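Local coordinates for outer membrane lipoprotein carrier protein LolA (Thermus thermophilus, PDB 2YZY) that is probably a periplasmic lipoprotein carrier of the LolA-like fold, expected to ferry lipoproteins toward the outer membrane, though its function has not been established, at residues Leu151-Leu163 and Leu170-Asn182. Sequence-based numbering, arbitrary orientation.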
ATOM      1  N   LEU A 151     -10.863  -5.298   7.230  1.00 11.81           N
ATOM      2  CA  LEU A 151     -11.151  -5.843   8.554  1.00 12.33           C
ATOM      3  C   LEU A 151     -12.330  -5.056   9.135  1.00 14.57           C
ATOM      4  O   LEU A 151     -12.337  -3.828   9.101  1.00 14.35           O
ATOM      5  CB  LEU A 151      -9.922  -5.697   9.462  1.00 14.14           C
ATOM      6  CG  LEU A 151     -10.024  -6.248  10.889  1.00 14.92           C
ATOM      7  CD1 LEU A 151     -10.231  -7.750  10.850  1.00 17.14           C
ATOM      8  CD2 LEU A 151      -8.750  -5.920  11.657  1.00 15.81           C
ATOM      9  N   LYS A 152     -13.329  -5.759   9.665  1.00 16.74           N
ATOM     10  CA  LYS A 152     -14.505  -5.088  10.224  1.00 18.26           C
ATOM     11  C   LYS A 152     -14.313  -4.457  11.603  1.00 18.65           C
ATOM     12  O   LYS A 152     -14.683  -3.302  11.812  1.00 19.57           O
ATOM     13  CB  LYS A 152     -15.692  -6.059  10.284  1.00 20.34           C
ATOM     14  CG  LYS A 152     -16.233  -6.471   8.920  1.00 23.03           C
ATOM     15  CD  LYS A 152     -17.425  -7.417   9.044  1.00 26.53           C
ATOM     16  CE  LYS A 152     -18.616  -6.748   9.712  1.00 28.22           C
ATOM     17  NZ  LYS A 152     -19.777  -7.678   9.837  1.00 30.60           N
ATOM     18  N   ALA A 153     -13.740  -5.213  12.535  1.00 19.79           N
ATOM     19  CA  ALA A 153     -13.531  -4.740  13.906  1.00 21.40           C
ATOM     20  C   ALA A 153     -12.658  -3.492  14.021  1.00 22.46           C
ATOM     21  O   ALA A 153     -12.889  -2.642  14.882  1.00 23.98           O
ATOM     22  CB  ALA A 153     -12.943  -5.861  14.749  1.00 21.76           C
ATOM     23  N   ASP A 154     -11.651  -3.396  13.162  1.00 21.81           N
ATOM     24  CA  ASP A 154     -10.739  -2.256  13.153  1.00 20.82           C
ATOM     25  C   ASP A 154     -10.502  -1.950  11.677  1.00 20.05           C
ATOM     26  O   ASP A 154      -9.495  -2.359  11.101  1.00 19.07           O
ATOM     27  CB  ASP A 154      -9.431  -2.633  13.860  1.00 23.39           C
ATOM     28  CG  ASP A 154      -8.433  -1.488  13.907  1.00 23.59           C
ATOM     29  OD1 ASP A 154      -8.860  -0.327  14.072  1.00 25.04           O
ATOM     30  OD2 ASP A 154      -7.219  -1.753  13.796  1.00 27.06           O
ATOM     31  N   PRO A 155     -11.446  -1.229  11.049  1.00 18.34           N
ATOM     32  CA  PRO A 155     -11.421  -0.840   9.635  1.00 16.88           C
ATOM     33  C   PRO A 155     -10.071  -0.467   9.038  1.00 16.21           C
ATOM     34  O   PRO A 155      -9.564   0.633   9.249  1.00 16.43           O
ATOM     35  CB  PRO A 155     -12.417   0.311   9.581  1.00 20.23           C
ATOM     36  CG  PRO A 155     -13.437  -0.116  10.581  1.00 19.12           C
ATOM     37  CD  PRO A 155     -12.582  -0.583  11.736  1.00 19.50           C
ATOM     38  N   ARG A 156      -9.507  -1.402   8.280  1.00 15.08           N
ATOM     39  CA  ARG A 156      -8.228  -1.213   7.608  1.00 13.74           C
ATOM     40  C   ARG A 156      -8.098  -2.317   6.563  1.00 11.99           C
ATOM     41  O   ARG A 156      -8.698  -3.385   6.698  1.00 11.43           O
ATOM     42  CB  ARG A 156      -7.071  -1.278   8.611  1.00 13.63           C
ATOM     43  CG  ARG A 156      -6.852  -2.625   9.280  1.00 12.98           C
ATOM     44  CD  ARG A 156      -5.856  -2.487  10.431  1.00 12.88           C
ATOM     45  NE  ARG A 156      -5.560  -3.761  11.082  1.00 15.18           N
ATOM     46  CZ  ARG A 156      -4.804  -4.722  10.555  1.00 16.53           C
ATOM     47  NH1 ARG A 156      -4.255  -4.562   9.359  1.00 14.47           N
ATOM     48  NH2 ARG A 156      -4.601  -5.849  11.227  1.00 19.67           N
ATOM     49  N   PRO A 157      -7.322  -2.068   5.497  1.00 12.40           N
ATOM     50  CA  PRO A 157      -7.135  -3.057   4.433  1.00 11.29           C
ATOM     51  C   PRO A 157      -6.322  -4.264   4.874  1.00 11.57           C
ATOM     52  O   PRO A 157      -5.343  -4.140   5.610  1.00 11.44           O
ATOM     53  CB  PRO A 157      -6.418  -2.269   3.333  1.00 12.20           C
ATOM     54  CG  PRO A 157      -6.701  -0.823   3.670  1.00 17.40           C
ATOM     55  CD  PRO A 157      -6.632  -0.811   5.165  1.00 13.84           C
ATOM     56  N   LEU A 158      -6.732  -5.439   4.413  1.00  9.85           N
ATOM     57  CA  LEU A 158      -6.023  -6.661   4.752  1.00  8.35           C
ATOM     58  C   LEU A 158      -5.465  -7.343   3.517  1.00  7.77           C
ATOM     59  O   LEU A 158      -4.463  -8.058   3.598  1.00  9.40           O
ATOM     60  CB  LEU A 158      -6.952  -7.649   5.461  1.00 11.53           C
ATOM     61  CG  LEU A 158      -7.459  -7.305   6.857  1.00 11.62           C
ATOM     62  CD1 LEU A 158      -8.427  -8.386   7.323  1.00 14.08           C
ATOM     63  CD2 LEU A 158      -6.281  -7.193   7.810  1.00 13.53           C
ATOM     64  N   ARG A 159      -6.103  -7.118   2.373  1.00  9.40           N
ATOM     65  CA  ARG A 159      -5.679  -7.794   1.154  1.00  9.75           C
ATOM     66  C   ARG A 159      -6.216  -7.142  -0.116  1.00 10.44           C
ATOM     67  O   ARG A 159      -7.358  -6.684  -0.155  1.00 11.22           O
ATOM     68  CB  ARG A 159      -6.158  -9.251   1.227  1.00 10.10           C
ATOM     69  CG  ARG A 159      -5.669 -10.176   0.132  1.00  8.05           C
ATOM     70  CD  ARG A 159      -6.306 -11.544   0.316  1.00  8.14           C
ATOM     71  NE  ARG A 159      -5.751 -12.555  -0.576  1.00  9.11           N
ATOM     72  CZ  ARG A 159      -6.198 -13.805  -0.636  1.00 10.82           C
ATOM     73  NH1 ARG A 159      -7.201 -14.186   0.143  1.00 13.26           N
ATOM     74  NH2 ARG A 159      -5.641 -14.672  -1.472  1.00 12.03           N
ATOM     75  N   PHE A 160      -5.376  -7.102  -1.147  1.00 10.28           N
ATOM     76  CA  PHE A 160      -5.740  -6.539  -2.445  1.00 11.02           C
ATOM     77  C   PHE A 160      -5.475  -7.624  -3.482  1.00 10.43           C
ATOM     78  O   PHE A 160      -4.374  -8.172  -3.540  1.00 11.02           O
ATOM     79  CB  PHE A 160      -4.863  -5.326  -2.789  1.00 11.37           C
ATOM     80  CG  PHE A 160      -4.957  -4.192  -1.804  1.00 14.61           C
ATOM     81  CD1 PHE A 160      -5.649  -3.031  -2.128  1.00 14.80           C
ATOM     82  CD2 PHE A 160      -4.315  -4.270  -0.572  1.00 15.56           C
ATOM     83  CE1 PHE A 160      -5.697  -1.956  -1.239  1.00 16.89           C
ATOM     84  CE2 PHE A 160      -4.358  -3.200   0.326  1.00 17.02           C
ATOM     85  CZ  PHE A 160      -5.048  -2.043  -0.009  1.00 15.60           C
ATOM     86  N   VAL A 161      -6.475  -7.929  -4.303  1.00 10.41           N
ATOM     87  CA  VAL A 161      -6.320  -8.952  -5.334  1.00 11.91           C
ATOM     88  C   VAL A 161      -6.747  -8.392  -6.681  1.00 12.12           C
ATOM     89  O   VAL A 161      -7.876  -7.930  -6.836  1.00 13.69           O
ATOM     90  CB  VAL A 161      -7.181 -10.202  -5.038  1.00 12.69           C
ATOM     91  CG1 VAL A 161      -6.888 -11.279  -6.069  1.00 13.51           C
ATOM     92  CG2 VAL A 161      -6.897 -10.723  -3.639  1.00 11.43           C
ATOM     93  N   PHE A 162      -5.840  -8.434  -7.650  1.00 13.61           N
ATOM     94  CA  PHE A 162      -6.110  -7.932  -8.994  1.00 14.32           C
ATOM     95  C   PHE A 162      -6.237  -9.108  -9.955  1.00 14.65           C
ATOM     96  O   PHE A 162      -5.371  -9.982  -9.997  1.00 15.24           O
ATOM     97  CB  PHE A 162      -4.978  -6.997  -9.423  1.00 16.92           C
ATOM     98  CG  PHE A 162      -4.862  -5.771  -8.565  1.00 16.78           C
ATOM     99  CD1 PHE A 162      -5.622  -4.639  -8.839  1.00 18.35           C
ATOM    100  CD2 PHE A 162      -4.037  -5.771  -7.442  1.00 17.97           C
ATOM    101  CE1 PHE A 162      -5.570  -3.523  -8.005  1.00 18.97           C
ATOM    102  CE2 PHE A 162      -3.976  -4.661  -6.601  1.00 18.59           C
ATOM    103  CZ  PHE A 162      -4.746  -3.534  -6.884  1.00 16.96           C
ATOM    104  N   LEU A 163      -7.321  -9.119 -10.726  1.00 16.25           N
ATOM    105  CA  LEU A 163      -7.597 -10.206 -11.662  1.00 18.07           C
ATOM    106  C   LEU A 163      -7.669  -9.753 -13.117  1.00 19.21           C
ATOM    107  O   LEU A 163      -8.047  -8.620 -13.402  1.00 19.15           O
ATOM    108  CB  LEU A 163      -8.934 -10.855 -11.302  1.00 17.06           C
ATOM    109  CG  LEU A 163      -9.192 -11.203  -9.833  1.00 17.48           C
ATOM    110  CD1 LEU A 163     -10.647 -11.611  -9.662  1.00 17.76           C
ATOM    111  CD2 LEU A 163      -8.259 -12.312  -9.390  1.00 14.95           C
ATOM    112  N   LEU A 170      -3.317 -11.564 -10.990  1.00 17.18           N
ATOM    113  CA  LEU A 170      -2.154 -10.849 -11.499  1.00 17.99           C
ATOM    114  C   LEU A 170      -1.292 -10.420 -10.319  1.00 17.98           C
ATOM    115  O   LEU A 170      -0.064 -10.398 -10.401  1.00 18.92           O
ATOM    116  CB  LEU A 170      -2.596  -9.622 -12.294  1.00 19.58           C
ATOM    117  CG  LEU A 170      -3.372  -9.915 -13.580  1.00 21.24           C
ATOM    118  CD1 LEU A 170      -3.960  -8.629 -14.137  1.00 23.02           C
ATOM    119  CD2 LEU A 170      -2.446 -10.572 -14.593  1.00 23.47           C
ATOM    120  N   ALA A 171      -1.956 -10.079  -9.217  1.00 17.04           N
ATOM    121  CA  ALA A 171      -1.271  -9.653  -8.006  1.00 15.03           C
ATOM    122  C   ALA A 171      -2.161  -9.946  -6.807  1.00 14.64           C
ATOM    123  O   ALA A 171      -3.374  -9.749  -6.858  1.00 15.57           O
ATOM    124  CB  ALA A 171      -0.952  -8.168  -8.070  1.00 15.34           C
ATOM    125  N   ASP A 172      -1.546 -10.429  -5.737  1.00 13.70           N
ATOM    126  CA  ASP A 172      -2.257 -10.758  -4.508  1.00 13.05           C
ATOM    127  C   ASP A 172      -1.365 -10.251  -3.384  1.00 12.24           C
ATOM    128  O   ASP A 172      -0.371 -10.887  -3.038  1.00 14.33           O
ATOM    129  CB  ASP A 172      -2.443 -12.274  -4.411  1.00 13.21           C
ATOM    130  CG  ASP A 172      -3.239 -12.698  -3.191  1.00 15.28           C
ATOM    131  OD1 ASP A 172      -3.562 -11.839  -2.344  1.00 13.70           O
ATOM    132  OD2 ASP A 172      -3.536 -13.906  -3.080  1.00 17.06           O
ATOM    133  N   LEU A 173      -1.717  -9.095  -2.831  1.00 10.93           N
ATOM    134  CA  LEU A 173      -0.924  -8.487  -1.770  1.00 11.57           C
ATOM    135  C   LEU A 173      -1.670  -8.454  -0.448  1.00 10.96           C
ATOM    136  O   LEU A 173      -2.790  -7.954  -0.368  1.00 11.10           O
ATOM    137  CB  LEU A 173      -0.517  -7.071  -2.183  1.00 12.47           C
ATOM    138  CG  LEU A 173       0.326  -7.003  -3.461  1.00 16.22           C
ATOM    139  CD1 LEU A 173       0.564  -5.554  -3.842  1.00 19.19           C
ATOM    140  CD2 LEU A 173       1.651  -7.722  -3.243  1.00 18.02           C
ATOM    141  N   LYS A 174      -1.032  -8.976   0.592  1.00 10.06           N
ATOM    142  CA  LYS A 174      -1.645  -9.026   1.906  1.00 11.44           C
ATOM    143  C   LYS A 174      -0.936  -8.119   2.899  1.00 11.48           C
ATOM    144  O   LYS A 174       0.279  -7.939   2.835  1.00 12.16           O
ATOM    145  CB  LYS A 174      -1.621 -10.463   2.432  1.00 13.62           C
ATOM    146  CG  LYS A 174      -2.305 -11.467   1.515  1.00 18.52           C
ATOM    147  CD  LYS A 174      -2.216 -12.885   2.073  1.00 23.81           C
ATOM    148  CE  LYS A 174      -2.953 -13.016   3.396  1.00 25.27           C
ATOM    149  NZ  LYS A 174      -2.942 -14.420   3.899  1.00 27.12           N
ATOM    150  N   VAL A 175      -1.704  -7.521   3.803  1.00 10.00           N
ATOM    151  CA  VAL A 175      -1.119  -6.692   4.850  1.00 10.99           C
ATOM    152  C   VAL A 175      -0.971  -7.702   5.987  1.00 12.20           C
ATOM    153  O   VAL A 175      -1.929  -7.966   6.724  1.00 13.90           O
ATOM    154  CB  VAL A 175      -2.065  -5.546   5.267  1.00 12.41           C
ATOM    155  CG1 VAL A 175      -1.417  -4.708   6.365  1.00 14.13           C
ATOM    156  CG2 VAL A 175      -2.383  -4.679   4.064  1.00 13.26           C
ATOM    157  N   VAL A 176       0.223  -8.281   6.111  1.00 11.23           N
ATOM    158  CA  VAL A 176       0.481  -9.317   7.111  1.00 11.52           C
ATOM    159  C   VAL A 176       0.835  -8.870   8.522  1.00 10.87           C
ATOM    160  O   VAL A 176       0.754  -9.662   9.458  1.00 12.70           O
ATOM    161  CB  VAL A 176       1.567 -10.295   6.611  1.00 12.13           C
ATOM    162  CG1 VAL A 176       1.078 -11.008   5.354  1.00 13.55           C
ATOM    163  CG2 VAL A 176       2.851  -9.545   6.315  1.00 12.60           C
ATOM    164  N   GLU A 177       1.242  -7.612   8.673  1.00 10.50           N
ATOM    165  CA  GLU A 177       1.567  -7.050   9.985  1.00 10.19           C
ATOM    166  C   GLU A 177       1.099  -5.608   9.957  1.00 10.40           C
ATOM    167  O   GLU A 177       1.147  -4.958   8.913  1.00 11.06           O
ATOM    168  CB  GLU A 177       3.074  -7.103  10.273  1.00 10.01           C
ATOM    169  CG  GLU A 177       3.638  -8.522  10.315  1.00 11.93           C
ATOM    170  CD  GLU A 177       5.115  -8.571  10.667  1.00 12.11           C
ATOM    171  OE1 GLU A 177       5.898  -7.784  10.097  1.00 11.24           O
ATOM    172  OE2 GLU A 177       5.494  -9.415  11.505  1.00 13.67           O
ATOM    173  N   PHE A 178       0.636  -5.118  11.102  1.00  9.91           N
ATOM    174  CA  PHE A 178       0.125  -3.754  11.214  1.00 11.19           C
ATOM    175  C   PHE A 178       0.301  -3.265  12.641  1.00 11.79           C
ATOM    176  O   PHE A 178       0.155  -4.035  13.592  1.00 14.35           O
ATOM    177  CB  PHE A 178      -1.367  -3.716  10.863  1.00 10.58           C
ATOM    178  CG  PHE A 178      -2.011  -2.370  11.082  1.00 10.97           C
ATOM    179  CD1 PHE A 178      -1.939  -1.380  10.109  1.00 10.96           C
ATOM    180  CD2 PHE A 178      -2.684  -2.093  12.273  1.00 11.70           C
ATOM    181  CE1 PHE A 178      -2.528  -0.127  10.312  1.00 12.22           C
ATOM    182  CE2 PHE A 178      -3.274  -0.847  12.488  1.00 11.56           C
ATOM    183  CZ  PHE A 178      -3.197   0.138  11.505  1.00 12.62           C
ATOM    184  N   LYS A 179       0.592  -1.979  12.786  1.00 12.16           N
ATOM    185  CA  LYS A 179       0.783  -1.397  14.103  1.00 14.16           C
ATOM    186  C   LYS A 179       0.588   0.109  14.077  1.00 13.86           C
ATOM    187  O   LYS A 179       1.093   0.791  13.186  1.00 13.40           O
ATOM    188  CB  LYS A 179       2.199  -1.718  14.599  1.00 17.69           C
ATOM    189  CG  LYS A 179       2.677  -0.887  15.778  1.00 21.66           C
ATOM    190  CD  LYS A 179       4.153  -1.149  16.056  1.00 21.81           C
ATOM    191  CE  LYS A 179       4.682  -0.240  17.156  1.00 23.87           C
ATOM    192  NZ  LYS A 179       3.937  -0.417  18.430  1.00 26.58           N
ATOM    193  N   ARG A 180      -0.171   0.628  15.037  1.00 14.25           N
ATOM    194  CA  ARG A 180      -0.349   2.065  15.136  1.00 14.56           C
ATOM    195  C   ARG A 180       0.885   2.514  15.902  1.00 14.16           C
ATOM    196  O   ARG A 180       1.345   1.821  16.810  1.00 14.89           O
ATOM    197  CB  ARG A 180      -1.625   2.422  15.906  1.00 18.09           C
ATOM    198  CG  ARG A 180      -2.896   2.212  15.095  1.00 20.12           C
ATOM    199  CD  ARG A 180      -4.075   2.950  15.707  1.00 23.96           C
ATOM    200  NE  ARG A 180      -5.242   2.931  14.829  1.00 25.61           N
ATOM    201  CZ  ARG A 180      -5.956   1.845  14.554  1.00 26.47           C
ATOM    202  NH1 ARG A 180      -5.629   0.677  15.090  1.00 27.06           N
ATOM    203  NH2 ARG A 180      -6.996   1.925  13.735  1.00 24.83           N
ATOM    204  N   THR A 181       1.430   3.668  15.545  1.00 12.81           N
ATOM    205  CA  THR A 181       2.639   4.124  16.205  1.00 14.37           C
ATOM    206  C   THR A 181       2.777   5.634  16.092  1.00 14.63           C
ATOM    207  O   THR A 181       1.806   6.343  15.834  1.00 15.87           O
ATOM    208  CB  THR A 181       3.857   3.442  15.544  1.00 15.78           C
ATOM    209  OG1 THR A 181       5.064   3.839  16.204  1.00 17.10           O
ATOM    210  CG2 THR A 181       3.930   3.819  14.066  1.00 14.87           C
ATOM    211  N   ASN A 182       3.985   6.124  16.335  1.00 12.80           N
ATOM    212  CA  ASN A 182       4.260   7.539  16.191  1.00 12.83           C
ATOM    213  C   ASN A 182       5.430   7.630  15.225  1.00 11.25           C
ATOM    214  O   ASN A 182       6.387   6.862  15.324  1.00 12.58           O
ATOM    215  CB  ASN A 182       4.626   8.185  17.527  1.00 15.64           C
ATOM    216  CG  ASN A 182       4.821   9.683  17.401  1.00 20.63           C
ATOM    217  OD1 ASN A 182       4.104  10.346  16.646  1.00 25.72           O
ATOM    218  ND2 ASN A 182       5.779  10.227  18.141  1.00 24.41           N
TER
HETATM  219  O   HOH W   1      -2.471  -6.896   9.243  1.00 28.73           O
HETATM  220  O   HOH W   2      -3.665 -10.179   5.482  1.00 26.78           O
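Arg159 and Asp172 meet diagonally across an antiparallel hairpin, a worked example of a charged pair laid over paired strands. Both lie on the same face of the hairpin; with CG anti to the backbone N on each and the Arg159 chain extended to NE, the guanidinium comes side-on to the carboxylate, nearly coplanar with it. NE of Arg159 reaches OD1 of Asp172 at 2.9 Å and NH2 of Arg159 reaches OD2 at 2.8 Å, both almost straight and on the syn side. A leucine in place of Arg159 would probably leave the Asp172 carboxylate without this two-pronged mate and freer to turn. In the backbone, Phe160 and Leu173 form a hydrogen-bonded pair, their side chains on the other face from Arg159 and Asp172, and at the Leu170–Ala171 classic bulge Leu170 N still bonds Phe162 O.

Where the strands part, the guanidinium of Arg156 lies flat on the Phe178 ring, the two centres 4.3 Å apart and the planes 5° apart; Arg156 CD sits over the ring centre, 3.6 Å from the centroid, as a CH-pi contact. Water 1 links Arg156 NH1 to Val175 O. Beyond, Arg180 grips Asp154 end-on, NH2 to OD1 at 2.9 Å and NH1 to OD2 at 3.2 Å, the two planes turned 45° apart.

Asn18, at the end of helix 7-18, also bonds Asp154 OD1 and Arg180 NH2, tying this end to the helix, while strands 145-151 and 23-30 flank the hairpin, consistent with the unclosed beta barrel of the LolA-like fold.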